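Local coordinates for protein thiamine-monophosphate kinase (Aquifex aeolicus, PDB 1VQV) that catalyses the ATP-dependent phosphorylation of thiamine monophosphate to thiamine diphosphate, the active form of vitamin B1, at residues Val153-Leu166 against Pro235-Lys249. Numbering follows the deposited sequence.
Sequences VSGTLGDSRAGLEL and PLSNELKMYCEKYGK. With PO4 (phosphate ion), chain E.
With chi1 at 171°, Tyr243 swings its ring away from its own backbone N and across to helix 159-168, where Glu165, its CG anti to the carbonyl carbon, brings a carboxylate to the phenol. Tyr243 OH donates to Glu165 OE1 at 2.7 Å, on the anti side and somewhat out of the plane of a carboxylate turned 61° from the ring; Tyr254 OH bonds the same oxygen. Alanine suits Ala162 because its methyl CB is small enough to lie over the ring, 3.7 Å from the centroid, in a CH-pi contact, while Tyr247 CD1 lies over the rim of the opposite face and Leu166 at the edge. Replacing Tyr243 with an alanine would probably open a gap beside Ala162 and cost Glu165 one of its hydroxyl partners. Leu240 CD1 packs on Ala162 CB (3.9 Å), and Gly158 has to be glycine, as a CB would jam against Leu157 O and run into Leu240 CD2. Ser237 caps helix 238-246 by accepting from Leu240 N; a water joins Asp159 OD1, Leu157 O and Ser237 N. The loops leading into the helices meet where Leu157 N bonds Pro235 O (2.9 Å), and the proline ring packs on Val153, ending strand 150-153: helix-helix packing at 47° beside this kinase's seven-stranded mixed sheet.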
ATOM      1  N   VAL B 153     -25.348  11.963  10.394  1.00 51.62           N
ATOM      2  CA  VAL B 153     -24.723  10.681  10.075  1.00 51.19           C
ATOM      3  C   VAL B 153     -25.561  10.100   8.942  1.00 50.86           C
ATOM      4  O   VAL B 153     -26.761  10.340   8.861  1.00 51.58           O
ATOM      5  CB  VAL B 153     -24.699   9.650  11.256  1.00 51.00           C
ATOM      6  CG1 VAL B 153     -23.910  10.201  12.421  1.00 52.22           C
ATOM      7  CG2 VAL B 153     -26.116   9.261  11.675  1.00 51.63           C
ATOM      8  N   SER B 154     -24.933   9.352   8.046  1.00 50.13           N
ATOM      9  CA  SER B 154     -25.678   8.748   6.952  1.00 49.00           C
ATOM     10  C   SER B 154     -26.092   7.362   7.395  1.00 48.38           C
ATOM     11  O   SER B 154     -25.552   6.838   8.361  1.00 47.84           O
ATOM     12  CB  SER B 154     -24.818   8.661   5.689  1.00 48.52           C
ATOM     13  OG  SER B 154     -23.614   7.970   5.935  1.00 48.81           O
ATOM     14  N   GLY B 155     -27.065   6.781   6.701  1.00 49.60           N
ATOM     15  CA  GLY B 155     -27.524   5.448   7.037  1.00 49.28           C
ATOM     16  C   GLY B 155     -27.877   5.273   8.497  1.00 50.42           C
ATOM     17  O   GLY B 155     -28.259   6.228   9.177  1.00 52.71           O
ATOM     18  N   THR B 156     -27.749   4.038   8.971  1.00 50.87           N
ATOM     19  CA  THR B 156     -28.039   3.673  10.361  1.00 52.14           C
ATOM     20  C   THR B 156     -26.745   3.210  11.031  1.00 52.08           C
ATOM     21  O   THR B 156     -25.728   3.046  10.365  1.00 52.63           O
ATOM     22  CB  THR B 156     -29.113   2.540  10.423  1.00 52.94           C
ATOM     23  OG1 THR B 156     -28.645   1.370   9.727  1.00 53.57           O
ATOM     24  CG2 THR B 156     -30.409   3.003   9.760  1.00 51.22           C
ATOM     25  N   LEU B 157     -26.767   3.004  12.341  1.00 51.81           N
ATOM     26  CA  LEU B 157     -25.550   2.583  13.010  1.00 51.96           C
ATOM     27  C   LEU B 157     -25.753   1.311  13.803  1.00 53.43           C
ATOM     28  O   LEU B 157     -26.866   1.034  14.260  1.00 52.46           O
ATOM     29  CB  LEU B 157     -25.063   3.685  13.941  1.00 52.00           C
ATOM     30  CG  LEU B 157     -24.935   5.073  13.309  1.00 53.45           C
ATOM     31  CD1 LEU B 157     -24.853   6.086  14.423  1.00 52.65           C
ATOM     32  CD2 LEU B 157     -23.727   5.158  12.378  1.00 52.41           C
ATOM     33  N   GLY B 158     -24.666   0.545  13.944  1.00 53.02           N
ATOM     34  CA  GLY B 158     -24.686  -0.695  14.700  1.00 53.70           C
ATOM     35  C   GLY B 158     -24.779  -1.966  13.878  1.00 54.48           C
ATOM     36  O   GLY B 158     -24.399  -3.045  14.337  1.00 54.75           O
ATOM     37  N   ASP B 159     -25.271  -1.840  12.651  1.00 54.51           N
ATOM     38  CA  ASP B 159     -25.443  -2.993  11.765  1.00 54.99           C
ATOM     39  C   ASP B 159     -24.214  -3.876  11.579  1.00 53.96           C
ATOM     40  O   ASP B 159     -24.295  -5.088  11.750  1.00 54.44           O
ATOM     41  CB  ASP B 159     -25.966  -2.517  10.404  1.00 55.54           C
ATOM     42  CG  ASP B 159     -27.297  -1.792  10.521  1.00 56.69           C
ATOM     43  OD1 ASP B 159     -27.339  -0.686  11.089  1.00 57.97           O
ATOM     44  OD2 ASP B 159     -28.312  -2.337  10.064  1.00 58.37           O
ATOM     45  N   SER B 160     -23.081  -3.279  11.232  1.00 53.93           N
ATOM     46  CA  SER B 160     -21.850  -4.038  11.030  1.00 52.91           C
ATOM     47  C   SER B 160     -21.488  -4.870  12.280  1.00 52.51           C
ATOM     48  O   SER B 160     -21.079  -6.022  12.176  1.00 52.79           O
ATOM     49  CB  SER B 160     -20.721  -3.067  10.658  1.00 52.18           C
ATOM     50  OG  SER B 160     -19.536  -3.728  10.262  1.00 52.99           O
ATOM     51  N   ARG B 161     -21.666  -4.304  13.463  1.00 52.23           N
ATOM     52  CA  ARG B 161     -21.338  -5.027  14.691  1.00 53.32           C
ATOM     53  C   ARG B 161     -22.195  -6.259  14.956  1.00 53.49           C
ATOM     54  O   ARG B 161     -21.697  -7.282  15.423  1.00 54.31           O
ATOM     55  CB  ARG B 161     -21.430  -4.097  15.901  1.00 55.36           C
ATOM     56  CG  ARG B 161     -21.407  -4.822  17.232  1.00 54.98           C
ATOM     57  CD  ARG B 161     -21.169  -3.850  18.364  1.00 56.99           C
ATOM     58  NE  ARG B 161     -21.596  -4.387  19.649  1.00 58.40           N
ATOM     59  CZ  ARG B 161     -21.260  -3.862  20.820  1.00 60.28           C
ATOM     60  NH1 ARG B 161     -20.485  -2.784  20.869  1.00 59.56           N
ATOM     61  NH2 ARG B 161     -21.704  -4.411  21.946  1.00 61.19           N
ATOM     62  N   ALA B 162     -23.490  -6.148  14.691  1.00 52.60           N
ATOM     63  CA  ALA B 162     -24.395  -7.262  14.910  1.00 53.04           C
ATOM     64  C   ALA B 162     -24.064  -8.368  13.899  1.00 53.73           C
ATOM     65  O   ALA B 162     -24.155  -9.562  14.213  1.00 52.99           O
ATOM     66  CB  ALA B 162     -25.855  -6.794  14.762  1.00 50.48           C
ATOM     67  N   GLY B 163     -23.666  -7.955  12.693  1.00 54.18           N
ATOM     68  CA  GLY B 163     -23.305  -8.889  11.637  1.00 53.95           C
ATOM     69  C   GLY B 163     -22.044  -9.684  11.936  1.00 54.05           C
ATOM     70  O   GLY B 163     -21.977 -10.883  11.650  1.00 53.92           O
ATOM     71  N   LEU B 164     -21.039  -9.025  12.504  1.00 53.74           N
ATOM     72  CA  LEU B 164     -19.797  -9.695  12.852  1.00 55.36           C
ATOM     73  C   LEU B 164     -20.069 -10.725  13.946  1.00 56.96           C
ATOM     74  O   LEU B 164     -19.480 -11.811  13.969  1.00 56.92           O
ATOM     75  CB  LEU B 164     -18.765  -8.676  13.341  1.00 55.29           C
ATOM     76  CG  LEU B 164     -17.472  -9.256  13.931  1.00 56.44           C
ATOM     77  CD1 LEU B 164     -16.839 -10.222  12.936  1.00 54.27           C
ATOM     78  CD2 LEU B 164     -16.513  -8.121  14.282  1.00 54.65           C
ATOM     79  N   GLU B 165     -20.965 -10.370  14.860  1.00 58.37           N
ATOM     80  CA  GLU B 165     -21.329 -11.256  15.953  1.00 58.07           C
ATOM     81  C   GLU B 165     -22.113 -12.446  15.414  1.00 58.17           C
ATOM     82  O   GLU B 165     -21.935 -13.565  15.895  1.00 58.69           O
ATOM     83  CB  GLU B 165     -22.149 -10.502  17.001  1.00 57.37           C
ATOM     84  CG  GLU B 165     -21.322  -9.601  17.916  1.00 56.52           C
ATOM     85  CD  GLU B 165     -22.183  -8.586  18.650  1.00 56.96           C
ATOM     86  OE1 GLU B 165     -23.315  -8.927  19.028  1.00 56.82           O
ATOM     87  OE2 GLU B 165     -21.731  -7.452  18.857  1.00 58.82           O
ATOM     88  N   LEU B 166     -22.975 -12.204  14.423  1.00 57.12           N
ATOM     89  CA  LEU B 166     -23.757 -13.277  13.809  1.00 57.05           C
ATOM     90  C   LEU B 166     -22.787 -14.214  13.064  1.00 59.27           C
ATOM     91  O   LEU B 166     -22.946 -15.439  13.058  1.00 59.93           O
ATOM     92  CB  LEU B 166     -24.801 -12.708  12.832  1.00 55.37           C
ATOM     93  CG  LEU B 166     -25.998 -11.909  13.371  1.00 56.49           C
ATOM     94  CD1 LEU B 166     -26.954 -11.534  12.242  1.00 54.60           C
ATOM     95  CD2 LEU B 166     -26.742 -12.739  14.391  1.00 55.29           C
ATOM     96  N   PRO B 235     -29.984   6.962  14.240  1.00 56.11           N
ATOM     97  CA  PRO B 235     -30.619   6.138  13.202  1.00 56.36           C
ATOM     98  C   PRO B 235     -30.414   4.651  13.426  1.00 56.35           C
ATOM     99  O   PRO B 235     -29.305   4.126  13.322  1.00 56.37           O
ATOM    100  CB  PRO B 235     -29.968   6.634  11.920  1.00 56.19           C
ATOM    101  CG  PRO B 235     -28.596   7.011  12.383  1.00 57.98           C
ATOM    102  CD  PRO B 235     -28.846   7.717  13.687  1.00 56.32           C
ATOM    103  N   LEU B 236     -31.515   3.984  13.732  1.00 55.90           N
ATOM    104  CA  LEU B 236     -31.506   2.569  14.005  1.00 54.42           C
ATOM    105  C   LEU B 236     -32.271   1.789  12.969  1.00 54.04           C
ATOM    106  O   LEU B 236     -33.420   2.093  12.665  1.00 53.60           O
ATOM    107  CB  LEU B 236     -32.112   2.316  15.371  1.00 55.90           C
ATOM    108  CG  LEU B 236     -31.212   2.393  16.605  1.00 55.35           C
ATOM    109  CD1 LEU B 236     -30.251   3.561  16.559  1.00 54.79           C
ATOM    110  CD2 LEU B 236     -32.123   2.460  17.803  1.00 53.61           C
ATOM    111  N   SER B 237     -31.615   0.765  12.440  1.00 53.41           N
ATOM    112  CA  SER B 237     -32.209  -0.085  11.423  1.00 52.41           C
ATOM    113  C   SER B 237     -33.130  -1.134  12.029  1.00 53.09           C
ATOM    114  O   SER B 237     -32.996  -1.498  13.201  1.00 52.30           O
ATOM    115  CB  SER B 237     -31.106  -0.765  10.608  1.00 52.02           C
ATOM    116  OG  SER B 237     -31.150  -2.175  10.738  1.00 50.96           O
ATOM    117  N   ASN B 238     -34.061  -1.609  11.207  1.00 55.25           N
ATOM    118  CA  ASN B 238     -35.029  -2.623  11.605  1.00 57.00           C
ATOM    119  C   ASN B 238     -34.424  -3.973  12.007  1.00 56.84           C
ATOM    120  O   ASN B 238     -34.883  -4.588  12.971  1.00 58.10           O
ATOM    121  CB  ASN B 238     -36.061  -2.808  10.487  1.00 60.87           C
ATOM    122  CG  ASN B 238     -37.116  -1.696  10.474  1.00 66.19           C
ATOM    123  OD1 ASN B 238     -36.833  -0.528  10.136  1.00 68.37           O
ATOM    124  ND2 ASN B 238     -38.340  -2.052  10.857  1.00 67.81           N
ATOM    125  N   GLU B 239     -33.408  -4.439  11.284  1.00 55.98           N
ATOM    126  CA  GLU B 239     -32.786  -5.709  11.636  1.00 55.75           C
ATOM    127  C   GLU B 239     -31.907  -5.597  12.887  1.00 54.79           C
ATOM    128  O   GLU B 239     -31.745  -6.572  13.624  1.00 54.12           O
ATOM    129  CB  GLU B 239     -32.004  -6.278  10.447  1.00 56.72           C
ATOM    130  CG  GLU B 239     -31.515  -5.267   9.423  1.00 58.91           C
ATOM    131  CD  GLU B 239     -32.635  -4.655   8.603  1.00 59.89           C
ATOM    132  OE1 GLU B 239     -33.385  -5.395   7.927  1.00 60.44           O
ATOM    133  OE2 GLU B 239     -32.752  -3.415   8.630  1.00 61.22           O
ATOM    134  N   LEU B 240     -31.358  -4.408  13.142  1.00 55.40           N
ATOM    135  CA  LEU B 240     -30.550  -4.221  14.338  1.00 55.44           C
ATOM    136  C   LEU B 240     -31.512  -4.270  15.520  1.00 56.19           C
ATOM    137  O   LEU B 240     -31.192  -4.800  16.591  1.00 56.22           O
ATOM    138  CB  LEU B 240     -29.807  -2.884  14.334  1.00 54.30           C
ATOM    139  CG  LEU B 240     -29.012  -2.659  15.634  1.00 52.64           C
ATOM    140  CD1 LEU B 240     -28.053  -3.801  15.836  1.00 52.58           C
ATOM    141  CD2 LEU B 240     -28.253  -1.353  15.582  1.00 54.06           C
ATOM    142  N   LYS B 241     -32.705  -3.725  15.322  1.00 56.26           N
ATOM    143  CA  LYS B 241     -33.703  -3.748  16.384  1.00 57.27           C
ATOM    144  C   LYS B 241     -34.063  -5.199  16.690  1.00 58.04           C
ATOM    145  O   LYS B 241     -34.013  -5.640  17.844  1.00 57.54           O
ATOM    146  CB  LYS B 241     -34.952  -2.980  15.961  1.00 55.01           C
ATOM    147  CG  LYS B 241     -34.754  -1.502  16.028  1.00 54.33           C
ATOM    148  CD  LYS B 241     -35.953  -0.788  15.487  1.00 56.48           C
ATOM    149  CE  LYS B 241     -35.807   0.711  15.650  1.00 56.00           C
ATOM    150  NZ  LYS B 241     -37.030   1.331  15.110  1.00 57.90           N
HETATM  151  N   MSE B 242     -34.414  -5.927  15.634  1.00 59.11           N
HETATM  152  CA  MSE B 242     -34.784  -7.334  15.721  1.00 60.48           C
HETATM  153  C   MSE B 242     -33.634  -8.155  16.303  1.00 60.35           C
HETATM  154  O   MSE B 242     -33.824  -8.936  17.240  1.00 60.19           O
HETATM  155  CB  MSE B 242     -35.162  -7.837  14.330  1.00 61.30           C
HETATM  156  CG  MSE B 242     -36.233  -6.976  13.663  1.00 66.27           C
HETATM  157 SE   MSE B 242     -36.807  -7.616  11.906  1.00 77.27          SE
HETATM  158  CE  MSE B 242     -35.837  -6.390  10.722  1.00 73.15           C
ATOM    159  N   TYR B 243     -32.436  -7.967  15.757  1.00 59.45           N
ATOM    160  CA  TYR B 243     -31.264  -8.670  16.246  1.00 57.77           C
ATOM    161  C   TYR B 243     -31.166  -8.480  17.756  1.00 59.05           C
ATOM    162  O   TYR B 243     -30.922  -9.425  18.507  1.00 58.42           O
ATOM    163  CB  TYR B 243     -30.002  -8.104  15.612  1.00 56.15           C
ATOM    164  CG  TYR B 243     -28.759  -8.657  16.244  1.00 54.84           C
ATOM    165  CD1 TYR B 243     -28.240  -9.894  15.843  1.00 53.60           C
ATOM    166  CD2 TYR B 243     -28.133  -7.985  17.296  1.00 54.05           C
ATOM    167  CE1 TYR B 243     -27.137 -10.446  16.473  1.00 52.87           C
ATOM    168  CE2 TYR B 243     -27.024  -8.534  17.936  1.00 52.90           C
ATOM    169  CZ  TYR B 243     -26.535  -9.764  17.515  1.00 52.50           C
ATOM    170  OH  TYR B 243     -25.445 -10.311  18.132  1.00 53.74           O
ATOM    171  N   CYS B 244     -31.332  -7.234  18.188  1.00 60.90           N
ATOM    172  CA  CYS B 244     -31.268  -6.890  19.603  1.00 60.98           C
ATOM    173  C   CYS B 244     -32.322  -7.620  20.424  1.00 60.76           C
ATOM    174  O   CYS B 244     -31.997  -8.306  21.390  1.00 60.73           O
ATOM    175  CB  CYS B 244     -31.430  -5.383  19.779  1.00 60.40           C
ATOM    176  SG  CYS B 244     -29.916  -4.488  19.449  1.00 61.85           S
ATOM    177  N   GLU B 245     -33.582  -7.468  20.040  1.00 61.01           N
ATOM    178  CA  GLU B 245     -34.657  -8.128  20.752  1.00 62.62           C
ATOM    179  C   GLU B 245     -34.351  -9.621  20.821  1.00 61.90           C
ATOM    180  O   GLU B 245     -34.343 -10.210  21.901  1.00 62.91           O
ATOM    181  CB  GLU B 245     -36.002  -7.886  20.042  1.00 66.01           C
ATOM    182  CG  GLU B 245     -37.242  -8.448  20.769  1.00 70.17           C
ATOM    183  CD  GLU B 245     -37.272  -8.101  22.270  1.00 74.18           C
ATOM    184  OE1 GLU B 245     -36.395  -8.608  23.021  1.00 74.88           O
ATOM    185  OE2 GLU B 245     -38.164  -7.323  22.711  1.00 74.99           O
ATOM    186  N   LYS B 246     -34.059 -10.226  19.675  1.00 60.85           N
ATOM    187  CA  LYS B 246     -33.783 -11.651  19.640  1.00 59.79           C
ATOM    188  C   LYS B 246     -32.632 -12.109  20.497  1.00 59.69           C
ATOM    189  O   LYS B 246     -32.719 -13.171  21.102  1.00 62.23           O
ATOM    190  CB  LYS B 246     -33.547 -12.129  18.217  1.00 59.10           C
ATOM    191  CG  LYS B 246     -33.180 -13.610  18.138  1.00 58.94           C
ATOM    192  CD  LYS B 246     -33.288 -14.087  16.715  1.00 58.07           C
ATOM    193  CE  LYS B 246     -32.918 -15.529  16.532  1.00 56.46           C
ATOM    194  NZ  LYS B 246     -33.345 -15.890  15.150  1.00 55.84           N
ATOM    195  N   TYR B 247     -31.544 -11.348  20.536  1.00 59.62           N
ATOM    196  CA  TYR B 247     -30.392 -11.737  21.360  1.00 59.73           C
ATOM    197  C   TYR B 247     -30.346 -10.847  22.580  1.00 61.41           C
ATOM    198  O   TYR B 247     -29.310 -10.721  23.235  1.00 61.35           O
ATOM    199  CB  TYR B 247     -29.073 -11.631  20.579  1.00 57.51           C
ATOM    200  CG  TYR B 247     -29.073 -12.511  19.359  1.00 55.11           C
ATOM    201  CD1 TYR B 247     -29.775 -12.127  18.216  1.00 53.80           C
ATOM    202  CD2 TYR B 247     -28.489 -13.777  19.385  1.00 53.09           C
ATOM    203  CE1 TYR B 247     -29.912 -12.975  17.136  1.00 52.93           C
ATOM    204  CE2 TYR B 247     -28.617 -14.648  18.303  1.00 53.22           C
ATOM    205  CZ  TYR B 247     -29.337 -14.242  17.181  1.00 54.24           C
ATOM    206  OH  TYR B 247     -29.520 -15.107  16.126  1.00 52.67           O
ATOM    207  N   GLY B 248     -31.493 -10.231  22.865  1.00 62.93           N
ATOM    208  CA  GLY B 248     -31.638  -9.350  24.014  1.00 62.74           C
ATOM    209  C   GLY B 248     -30.482  -8.401  24.265  1.00 62.64           C
ATOM    210  O   GLY B 248     -29.641  -8.641  25.139  1.00 63.12           O
ATOM    211  N   LYS B 249     -30.429  -7.312  23.508  1.00 62.30           N
ATOM    212  CA  LYS B 249     -29.352  -6.342  23.692  1.00 62.02           C
ATOM    213  C   LYS B 249     -29.871  -4.930  23.478  1.00 60.92           C
ATOM    214  O   LYS B 249     -31.013  -4.752  23.042  1.00 61.78           O
ATOM    215  CB  LYS B 249     -28.206  -6.657  22.731  1.00 62.24           C
ATOM    216  CG  LYS B 249     -27.519  -7.946  23.074  1.00 59.84           C
ATOM    217  CD  LYS B 249     -26.323  -8.185  22.183  1.00 61.09           C
ATOM    218  CE  LYS B 249     -25.382  -9.214  22.800  1.00 61.19           C
ATOM    219  NZ  LYS B 249     -24.775  -8.697  24.063  1.00 61.32           N
TER
HETATM  220  P   PO4 E1003     -33.851  -0.417   7.200  1.00108.58           P
HETATM  221  O1  PO4 E1003     -34.886  -0.111   8.210  1.00103.20           O
HETATM  222  O2  PO4 E1003     -33.297   0.844   6.664  1.00103.15           O
HETATM  223  O3  PO4 E1003     -32.770  -1.197   7.821  1.00103.70           O
HETATM  224  O4  PO4 E1003     -34.454  -1.206   6.099  1.00103.04           O
HETATM  225  O   HOH W   1     -28.886   0.225  13.032  1.00 40.34           O